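Local structure of putative enoyl-CoA hydratase/isomerase (3ISA) at residues P52-A57 with S97-L102; W18-S23 with D44-E49; D71-S76 with R236-L241. The protein probably acts on acyl-CoA thioesters as an enoyl-CoA hydratase or isomerase of the crotonase superfamily. One frame throughout, in Å; residues are numbered along the deposited sequence.

Contact 1. Residues P52-A57 with S97-L102; sequences PLLVFA and SPSLTL
Leu102 O takes the amide of Phe56 at 2.8 Å from Phe56 N, with an N-H...O angle of 167°, and also receives the CA-H of Val55, so two groups of one strand grip a single carbonyl. The pattern belongs to a pair of parallel neighbours, strands 53-58 and 100-105, in the mixed sheet of the crotonase fold. Leu54 works the same bonding in both directions: its N reaches Leu100 O at 2.9 Å, while its O accepts from Leu102 N. The first bond of the series, from Leu100 N to Pro52 O, is more bent, 133° at the hydrogen.

Side chains alternate between the two faces. Leu53, Val55, Leu100 and Leu102 share one, where Leu53 and Leu102 meet Ala193 and Leu100 meets Ala197 of helix 186-197. Leu53 and Leu100 lie side by side and point the same way; with CG of Leu53 anti to its amide nitrogen (chi1 173°), its CD1 leans across the gap to touch Leu100 CG at 3.9 Å and Leu102 CB at 4.0 Å. The other face carries Leu54 and Phe56, both touching helix 33-48, and Thr101, whose OG1 is bonded to Lys121 N. In the loop that leads into strand 100-105, Ser99 OG bonds to Val51 O and Ser97 forms an ST turn, its OG accepting from Ser99 N at 3.1 Å; the same OG lies 3.8 Å from Leu54 CD1.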
loop_
_atom_site.group_PDB
_atom_site.type_symbol
_atom_site.label_atom_id
_atom_site.label_comp_id
_atom_site.label_asym_id
_atom_site.label_seq_id
_atom_site.Cartn_x
_atom_site.Cartn_y
_atom_site.Cartn_z
ATOM N N PRO D 52 12.771 21.914 -19.669
ATOM C CA PRO D 52 12.156 22.382 -18.409
ATOM C C PRO D 52 10.633 22.485 -18.449
ATOM O O PRO D 52 9.950 22.071 -17.485
ATOM C CB PRO D 52 12.792 23.761 -18.200
ATOM C CG PRO D 52 14.089 23.712 -18.988
ATOM C CD PRO D 52 13.714 22.911 -20.219
ATOM N N LEU D 53 10.104 23.000 -19.559
ATOM C CA LEU D 53 8.669 23.232 -19.693
ATOM C C LEU D 53 8.112 22.640 -20.992
ATOM O O LEU D 53 8.641 22.899 -22.090
ATOM C CB LEU D 53 8.371 24.737 -19.666
ATOM C CG LEU D 53 6.918 25.135 -19.956
ATOM C CD1 LEU D 53 5.989 24.760 -18.783
ATOM C CD2 LEU D 53 6.811 26.634 -20.258
ATOM N N LEU D 54 7.056 21.848 -20.868
ATOM C CA LEU D 54 6.274 21.412 -22.028
ATOM C C LEU D 54 4.977 22.181 -22.062
ATOM O O LEU D 54 4.205 22.177 -21.080
ATOM C CB LEU D 54 5.951 19.911 -21.950
ATOM C CG LEU D 54 7.110 18.982 -21.591
ATOM C CD1 LEU D 54 6.683 17.502 -21.643
ATOM C CD2 LEU D 54 8.325 19.248 -22.480
ATOM N N VAL D 55 4.730 22.834 -23.193
ATOM C CA VAL D 55 3.483 23.570 -23.409
ATOM C C VAL D 55 2.586 22.812 -24.405
ATOM O O VAL D 55 3.047 22.360 -25.466
ATOM C CB VAL D 55 3.745 25.020 -23.918
ATOM C CG1 VAL D 55 2.425 25.760 -24.174
ATOM C CG2 VAL D 55 4.634 25.785 -22.940
ATOM N N PHE D 56 1.313 22.645 -24.045
ATOM C CA PHE D 56 0.328 22.021 -24.925
ATOM C C PHE D 56 -0.783 22.987 -25.347
ATOM O O PHE D 56 -1.448 23.598 -24.509
ATOM C CB PHE D 56 -0.282 20.791 -24.256
ATOM C CG PHE D 56 0.719 19.696 -23.997
ATOM C CD1 PHE D 56 0.905 18.684 -24.942
ATOM C CD2 PHE D 56 1.478 19.683 -22.822
ATOM C CE1 PHE D 56 1.828 17.679 -24.725
ATOM C CE2 PHE D 56 2.421 18.661 -22.587
ATOM C CZ PHE D 56 2.585 17.661 -23.548
ATOM N N ALA D 57 -0.993 23.090 -26.657
ATOM C CA ALA D 57 -2.006 23.998 -27.199
ATOM C C ALA D 57 -2.639 23.373 -28.429
ATOM O O ALA D 57 -2.136 22.388 -28.952
ATOM C CB ALA D 57 -1.384 25.351 -27.533
ATOM N N SER D 97 5.559 13.684 -15.866
ATOM C CA SER D 97 6.715 14.315 -16.524
ATOM C C SER D 97 7.660 14.972 -15.492
ATOM O O SER D 97 7.196 15.649 -14.575
ATOM C CB SER D 97 6.254 15.366 -17.524
ATOM O OG SER D 97 7.347 15.904 -18.260
ATOM N N PRO D 98 8.978 14.788 -15.664
ATOM C CA PRO D 98 9.973 15.589 -14.931
ATOM C C PRO D 98 9.950 17.063 -15.351
ATOM O O PRO D 98 10.466 17.913 -14.620
ATOM C CB PRO D 98 11.308 14.951 -15.338
ATOM C CG PRO D 98 10.943 13.588 -15.893
ATOM C CD PRO D 98 9.614 13.793 -16.546
ATOM N N SER D 99 9.415 17.359 -16.535
ATOM C CA SER D 99 9.230 18.758 -16.959
ATOM C C SER D 99 8.016 19.338 -16.254
ATOM O O SER D 99 7.063 18.618 -15.967
ATOM C CB SER D 99 8.961 18.848 -18.457
ATOM O OG SER D 99 9.955 18.196 -19.234
ATOM N N LEU D 100 8.026 20.646 -16.001
ATOM C CA LEU D 100 6.770 21.348 -15.706
ATOM C C LEU D 100 5.917 21.261 -16.983
ATOM O O LEU D 100 6.452 21.278 -18.101
ATOM C CB LEU D 100 7.022 22.813 -15.355
ATOM C CG LEU D 100 5.791 23.684 -15.050
ATOM C CD1 LEU D 100 4.982 23.071 -13.861
ATOM C CD2 LEU D 100 6.198 25.110 -14.754
ATOM N N THR D 101 4.603 21.145 -16.825
ATOM C CA THR D 101 3.704 21.067 -17.987
ATOM C C THR D 101 2.618 22.127 -17.878
ATOM O O THR D 101 2.089 22.375 -16.784
ATOM C CB THR D 101 3.081 19.672 -18.104
ATOM O OG1 THR D 101 2.408 19.355 -16.872
ATOM C CG2 THR D 101 4.204 18.620 -18.374
ATOM N N LEU D 102 2.305 22.744 -19.018
ATOM C CA LEU D 102 1.329 23.816 -19.111
ATOM C C LEU D 102 0.376 23.539 -20.270
ATOM O O LEU D 102 0.803 23.292 -21.405
ATOM C CB LEU D 102 2.041 25.175 -19.305
ATOM C CG LEU D 102 1.226 26.417 -19.740
ATOM C CD1 LEU D 102 0.232 26.795 -18.677
ATOM C CD2 LEU D 102 2.131 27.608 -20.018
#

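Contact 2. Residues W18-S23 with D44-E49; sequences WTFTLS and DAAHRE
Ala46 presses its methyl onto one face of the Trp18 indole, CB lying 4.1 Å from the centroid of the six-membered ring in a CH-pi contact 29° off the normal. Strand 17-22 and helix 33-48 are the first two elements of a beta-alpha-beta unit completed by strand 53-58, and the short segments run nearly antiparallel, at 176°. Their axes are 10.9 Å apart, the usual spacing of a helix packed on a sheet, and the Trp18 side chain lies between the two.

Packing is tight where the indole lies against the methyl and backbone of Ala46. Trp18 CE3 comes to 3.7 Å of Ala46 CB, and CZ3 of the same ring to 3.6 Å of Ala46 N; small residues on the helix allow this approach. Phe20 adds a looser touch, meeting Ala46 CB with the edge of its ring, and Leu54 of the next strand packs on both Phe20 and Ala46. Arg13 also makes a cation-pi pair with Trp18.

Towards solvent the contact thins out. Ala45 reaches the indole only at its edge, and the exposed Glu49, its side chain extended beyond CG, crosses the tryptophan at about a right angle. Carboxylate and ring planes stand 79° apart, and in the plane of the indole, at its edge, Glu49 OE1 meets Trp18 CZ2 at 3.2 Å.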
loop_
_atom_site.group_PDB
_atom_site.type_symbol
_atom_site.label_atom_id
_atom_site.label_comp_id
_atom_site.label_asym_id
_atom_site.label_seq_id
_atom_site.Cartn_x
_atom_site.Cartn_y
_atom_site.Cartn_z
ATOM N N TRP D 18 9.411 23.480 -24.844
ATOM C CA TRP D 18 8.905 22.974 -26.114
ATOM C C TRP D 18 7.406 23.193 -26.123
ATOM O O TRP D 18 6.723 22.932 -25.122
ATOM C CB TRP D 18 9.172 21.477 -26.294
ATOM C CG TRP D 18 10.587 21.110 -26.620
ATOM C CD1 TRP D 18 11.709 21.887 -26.488
ATOM C CD2 TRP D 18 11.029 19.840 -27.110
ATOM N NE1 TRP D 18 12.826 21.174 -26.881
ATOM C CE2 TRP D 18 12.436 19.915 -27.265
ATOM C CE3 TRP D 18 10.369 18.649 -27.445
ATOM C CZ2 TRP D 18 13.203 18.830 -27.719
ATOM C CZ3 TRP D 18 11.134 17.562 -27.895
ATOM C CH2 TRP D 18 12.537 17.666 -28.037
ATOM N N THR D 19 6.895 23.688 -27.242
ATOM C CA THR D 19 5.466 23.860 -27.397
ATOM C C THR D 19 4.936 22.828 -28.394
ATOM O O THR D 19 5.358 22.777 -29.559
ATOM C CB THR D 19 5.122 25.302 -27.840
ATOM O OG1 THR D 19 5.661 26.221 -26.887
ATOM C CG2 THR D 19 3.595 25.501 -27.973
ATOM N N PHE D 20 4.011 22.015 -27.907
ATOM C CA PHE D 20 3.336 20.991 -28.683
ATOM C C PHE D 20 1.976 21.522 -29.126
ATOM O O PHE D 20 1.040 21.606 -28.327
ATOM C CB PHE D 20 3.119 19.737 -27.827
ATOM C CG PHE D 20 4.394 19.064 -27.382
ATOM C CD1 PHE D 20 4.962 18.052 -28.149
ATOM C CD2 PHE D 20 5.007 19.426 -26.190
ATOM C CE1 PHE D 20 6.144 17.413 -27.746
ATOM C CE2 PHE D 20 6.196 18.796 -25.768
ATOM C CZ PHE D 20 6.762 17.776 -26.552
ATOM N N THR D 21 1.866 21.876 -30.399
ATOM C CA THR D 21 0.608 22.368 -30.919
ATOM C C THR D 21 -0.095 21.253 -31.687
ATOM O O THR D 21 0.380 20.818 -32.744
ATOM C CB THR D 21 0.808 23.635 -31.810
ATOM O OG1 THR D 21 1.471 24.651 -31.059
ATOM C CG2 THR D 21 -0.540 24.157 -32.327
ATOM N N LEU D 22 -1.219 20.774 -31.137
ATOM C CA LEU D 22 -2.071 19.827 -31.841
ATOM C C LEU D 22 -2.596 20.551 -33.067
ATOM O O LEU D 22 -3.136 21.652 -32.951
ATOM C CB LEU D 22 -3.227 19.346 -30.960
ATOM C CG LEU D 22 -2.853 18.290 -29.899
ATOM C CD1 LEU D 22 -1.892 18.828 -28.830
ATOM C CD2 LEU D 22 -4.115 17.750 -29.235
ATOM N N SER D 23 -2.392 19.939 -34.231
ATOM C CA SER D 23 -2.534 20.639 -35.496
ATOM C C SER D 23 -3.397 19.860 -36.482
ATOM O O SER D 23 -2.987 19.546 -37.604
ATOM C CB SER D 23 -1.151 20.943 -36.073
ATOM O OG SER D 23 -0.443 21.842 -35.237
ATOM N N ASP D 44 8.617 11.882 -25.178
ATOM C CA ASP D 44 9.801 11.052 -24.877
ATOM C C ASP D 44 11.112 11.774 -25.207
ATOM O O ASP D 44 12.064 11.702 -24.429
ATOM C CB ASP D 44 9.755 9.709 -25.611
ATOM C CG ASP D 44 8.706 8.755 -25.050
ATOM O OD1 ASP D 44 8.056 9.068 -24.029
ATOM O OD2 ASP D 44 8.516 7.674 -25.645
ATOM N N ALA D 45 11.147 12.480 -26.342
ATOM C CA ALA D 45 12.329 13.232 -26.760
ATOM C C ALA D 45 12.607 14.380 -25.789
ATOM O O ALA D 45 13.749 14.595 -25.401
ATOM C CB ALA D 45 12.149 13.751 -28.180
ATOM N N ALA D 46 11.554 15.092 -25.380
ATOM C CA ALA D 46 11.682 16.161 -24.387
ATOM C C ALA D 46 12.207 15.663 -23.026
ATOM O O ALA D 46 12.983 16.372 -22.372
ATOM C CB ALA D 46 10.368 16.891 -24.221
ATOM N N HIS D 47 11.790 14.456 -22.620
ATOM C CA HIS D 47 12.275 13.890 -21.380
ATOM C C HIS D 47 13.763 13.507 -21.491
ATOM O O HIS D 47 14.531 13.747 -20.558
ATOM C CB HIS D 47 11.379 12.735 -20.923
ATOM C CG HIS D 47 9.981 13.162 -20.567
ATOM N ND1 HIS D 47 8.979 12.266 -20.268
ATOM C CD2 HIS D 47 9.421 14.392 -20.475
ATOM C CE1 HIS D 47 7.870 12.927 -19.993
ATOM N NE2 HIS D 47 8.109 14.218 -20.124
ATOM N N ARG D 48 14.175 12.967 -22.634
ATOM C CA ARG D 48 15.596 12.690 -22.886
ATOM C C ARG D 48 16.433 13.971 -22.831
ATOM O O ARG D 48 17.536 13.988 -22.273
ATOM C CB ARG D 48 15.780 11.980 -24.228
ATOM C CG ARG D 48 15.343 10.503 -24.220
ATOM C CD ARG D 48 15.896 9.740 -25.447
ATOM N NE ARG D 48 15.744 10.510 -26.692
ATOM C CZ ARG D 48 14.672 10.478 -27.486
ATOM N NH1 ARG D 48 13.635 9.690 -27.182
ATOM N NH2 ARG D 48 14.640 11.232 -28.597
ATOM N N GLU D 49 15.874 15.058 -23.359
ATOM C CA GLU D 49 16.603 16.324 -23.482
ATOM C C GLU D 49 16.400 17.219 -22.250
ATOM O O GLU D 49 16.934 18.339 -22.167
ATOM C CB GLU D 49 16.227 16.996 -24.819
ATOM C CG GLU D 49 16.642 16.093 -26.035
ATOM C CD GLU D 49 16.119 16.520 -27.424
ATOM O OE1 GLU D 49 16.248 17.703 -27.783
ATOM O OE2 GLU D 49 15.624 15.643 -28.186
#

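Contact 3. Residues D71-S76 with R236-L241; sequences DYETQS and RIRDYL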
loop_
_atom_site.group_PDB
_atom_site.type_symbol
_atom_site.label_atom_id
_atom_site.label_comp_id
_atom_site.label_asym_id
_atom_site.label_seq_id
_atom_site.Cartn_x
_atom_site.Cartn_y
_atom_site.Cartn_z
ATOM N N ASP D 71 -14.136 6.921 -39.168
ATOM C CA ASP D 71 -13.817 5.550 -39.632
ATOM C C ASP D 71 -13.529 4.525 -38.505
ATOM O O ASP D 71 -12.785 3.553 -38.715
ATOM C CB ASP D 71 -12.669 5.550 -40.673
ATOM C CG ASP D 71 -12.928 6.492 -41.847
ATOM O OD1 ASP D 71 -14.010 6.409 -42.473
ATOM O OD2 ASP D 71 -12.031 7.309 -42.152
ATOM N N TYR D 72 -14.117 4.734 -37.320
ATOM C CA TYR D 72 -14.036 3.731 -36.253
ATOM C C TYR D 72 -14.735 2.436 -36.696
ATOM O O TYR D 72 -14.343 1.335 -36.273
ATOM C CB TYR D 72 -14.602 4.254 -34.920
ATOM C CG TYR D 72 -16.099 4.119 -34.790
ATOM C CD1 TYR D 72 -16.667 3.051 -34.082
ATOM C CD2 TYR D 72 -16.954 5.040 -35.395
ATOM C CE1 TYR D 72 -18.040 2.912 -33.982
ATOM C CE2 TYR D 72 -18.322 4.911 -35.300
ATOM C CZ TYR D 72 -18.856 3.852 -34.589
ATOM O OH TYR D 72 -20.210 3.732 -34.509
ATOM N N GLU D 73 -15.754 2.565 -37.558
ATOM C CA GLU D 73 -16.482 1.398 -38.085
ATOM C C GLU D 73 -15.602 0.407 -38.855
ATOM O O GLU D 73 -15.854 -0.794 -38.840
ATOM C CB GLU D 73 -17.673 1.832 -38.957
ATOM C CG GLU D 73 -18.859 2.382 -38.164
ATOM C CD GLU D 73 -19.815 1.298 -37.659
ATOM O OE1 GLU D 73 -19.366 0.266 -37.098
ATOM O OE2 GLU D 73 -21.039 1.493 -37.819
ATOM N N THR D 74 -14.567 0.916 -39.514
ATOM C CA THR D 74 -13.654 0.076 -40.282
ATOM C C THR D 74 -12.430 -0.365 -39.474
ATOM O O THR D 74 -11.537 -1.038 -40.002
ATOM C CB THR D 74 -13.208 0.773 -41.594
ATOM O OG1 THR D 74 -12.579 2.018 -41.290
ATOM C CG2 THR D 74 -14.403 1.019 -42.501
ATOM N N GLN D 75 -12.388 0.002 -38.195
ATOM C CA GLN D 75 -11.313 -0.483 -37.328
ATOM C C GLN D 75 -11.851 -1.583 -36.433
ATOM O O GLN D 75 -13.029 -1.579 -36.083
ATOM C CB GLN D 75 -10.704 0.657 -36.523
ATOM C CG GLN D 75 -9.979 1.676 -37.412
ATOM C CD GLN D 75 -9.184 2.686 -36.629
ATOM O OE1 GLN D 75 -8.957 2.516 -35.435
ATOM N NE2 GLN D 75 -8.739 3.750 -37.302
ATOM N N SER D 76 -11.001 -2.538 -36.075
ATOM C CA SER D 76 -11.457 -3.658 -35.256
ATOM C C SER D 76 -11.566 -3.256 -33.793
ATOM O O SER D 76 -11.064 -2.197 -33.405
ATOM C CB SER D 76 -10.499 -4.842 -35.399
ATOM O OG SER D 76 -9.235 -4.515 -34.827
ATOM N N ARG D 236 -21.192 -0.151 -28.298
ATOM C CA ARG D 236 -21.425 0.868 -27.263
ATOM C C ARG D 236 -21.097 2.265 -27.798
ATOM O O ARG D 236 -21.842 3.240 -27.561
ATOM C CB ARG D 236 -20.588 0.583 -25.997
ATOM C CG ARG D 236 -21.046 -0.629 -25.170
ATOM C CD ARG D 236 -20.339 -0.703 -23.810
ATOM N NE ARG D 236 -18.871 -0.847 -23.881
ATOM C CZ ARG D 236 -18.215 -2.009 -23.988
ATOM N NH1 ARG D 236 -18.873 -3.161 -24.081
ATOM N NH2 ARG D 236 -16.881 -2.026 -24.023
ATOM N N ILE D 237 -19.984 2.357 -28.522
ATOM C CA ILE D 237 -19.608 3.599 -29.205
ATOM C C ILE D 237 -20.701 4.041 -30.211
ATOM O O ILE D 237 -21.147 5.200 -30.190
ATOM C CB ILE D 237 -18.212 3.454 -29.886
ATOM C CG1 ILE D 237 -17.102 3.287 -28.824
ATOM C CG2 ILE D 237 -17.911 4.648 -30.782
ATOM C CD1 ILE D 237 -15.715 2.920 -29.391
ATOM N N ARG D 238 -21.129 3.105 -31.057
ATOM C CA ARG D 238 -22.191 3.335 -32.047
ATOM C C ARG D 238 -23.460 3.891 -31.403
ATOM O O ARG D 238 -23.989 4.913 -31.854
ATOM C CB ARG D 238 -22.476 2.043 -32.819
ATOM C CG ARG D 238 -23.347 2.203 -34.080
ATOM C CD ARG D 238 -23.542 0.857 -34.770
ATOM N NE ARG D 238 -22.265 0.270 -35.174
ATOM C CZ ARG D 238 -21.785 -0.891 -34.730
ATOM N NH1 ARG D 238 -22.480 -1.629 -33.869
ATOM N NH2 ARG D 238 -20.608 -1.323 -35.165
ATOM N N ASP D 239 -23.906 3.245 -30.322
ATOM C CA ASP D 239 -25.083 3.671 -29.564
ATOM C C ASP D 239 -24.949 5.086 -29.019
ATOM O O ASP D 239 -25.900 5.869 -29.087
ATOM C CB ASP D 239 -25.367 2.717 -28.400
ATOM C CG ASP D 239 -25.892 1.362 -28.858
ATOM O OD1 ASP D 239 -26.248 1.216 -30.048
ATOM O OD2 ASP D 239 -25.950 0.434 -28.019
ATOM N N TYR D 240 -23.766 5.400 -28.485
ATOM C CA TYR D 240 -23.488 6.721 -27.930
ATOM C C TYR D 240 -23.468 7.805 -29.026
ATOM O O TYR D 240 -24.026 8.892 -28.838
ATOM C CB TYR D 240 -22.169 6.729 -27.126
ATOM C CG TYR D 240 -21.642 8.130 -26.912
ATOM C CD1 TYR D 240 -22.266 9.004 -26.011
ATOM C CD2 TYR D 240 -20.547 8.600 -27.642
ATOM C CE1 TYR D 240 -21.803 10.312 -25.846
ATOM C CE2 TYR D 240 -20.076 9.892 -27.476
ATOM C CZ TYR D 240 -20.707 10.742 -26.583
ATOM O OH TYR D 240 -20.224 12.022 -26.435
ATOM N N LEU D 241 -22.826 7.501 -30.156
ATOM C CA LEU D 241 -22.681 8.470 -31.249
ATOM C C LEU D 241 -24.011 8.781 -31.946
ATOM O O LEU D 241 -24.145 9.824 -32.600
ATOM C CB LEU D 241 -21.633 8.009 -32.268
ATOM C CG LEU D 241 -20.160 8.019 -31.830
ATOM C CD1 LEU D 241 -19.304 7.431 -32.931
ATOM C CD2 LEU D 241 -19.677 9.424 -31.477
#
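With chi1 at 84°, Tyr72 places its CG between its own backbone N and carbonyl carbon, which sends the ring towards the helix, while Glu73 folds back at chi2 (-85°) to bring its carboxylate beside Arg238. A loop is thereby fastened to the C-terminal helix by the Tyr72 ring and a salt bridge.

The phenol ring is sandwiched. Ile237 CG2 sits over one face, 4.0 Å from the centroid in a CH-pi contact, and on the opposite face lies CG of the adjacent Glu73. Leu241, one helical turn after Ile237, comes from the direction opposite to the tyrosine, its CD1 3.6 Å from Tyr72 CE2. Beyond the ring, Tyr72 OH nestles against the start of the arginine side chain, 3.3 Å from Arg238 CB.

Arg238 bends at chi3 and crosses Glu73 at about a right angle, the carboxylate and guanidinium planes being 30° apart. Its NE donates to Glu73 OE2 at 3.2 Å, from above the carboxylate plane, and its NH2 to Glu73 OE1 at 2.8 Å, although the position of NH2 is less certain. Glu73 and Arg238 are exposed, whereas Tyr72 and Ile237 are buried.

Lys234 NZ, near the start of helix 233-241, hydrogen-bonds to Glu73 O and Gln75 O, and the loop leads from strand 53-58 into helix 77-95, whose N-cap is Ser76.

Overall arrangement
Contacts 1 and 2 form one continuous piece of the fold, their centres about 8 Å apart: strands 17-22 and 53-58 are neighbours in the same sheet, and helix 33-48 covers the face bearing Phe20 and Leu54. Along the chain both segments of contact 2 precede those of contact 1. Contact 3 is remote, with its centre about 33 Å from that of contact 1 and about 30 Å from that of contact 2, and it lies across the chain's centre from contact 1. Residues 71-76 fall between 52-57 and 97-102, while 236-241 follow both. Contact 3 thus joins residues 160 apart in sequence, bringing the last helix against the loop before helix 77-95.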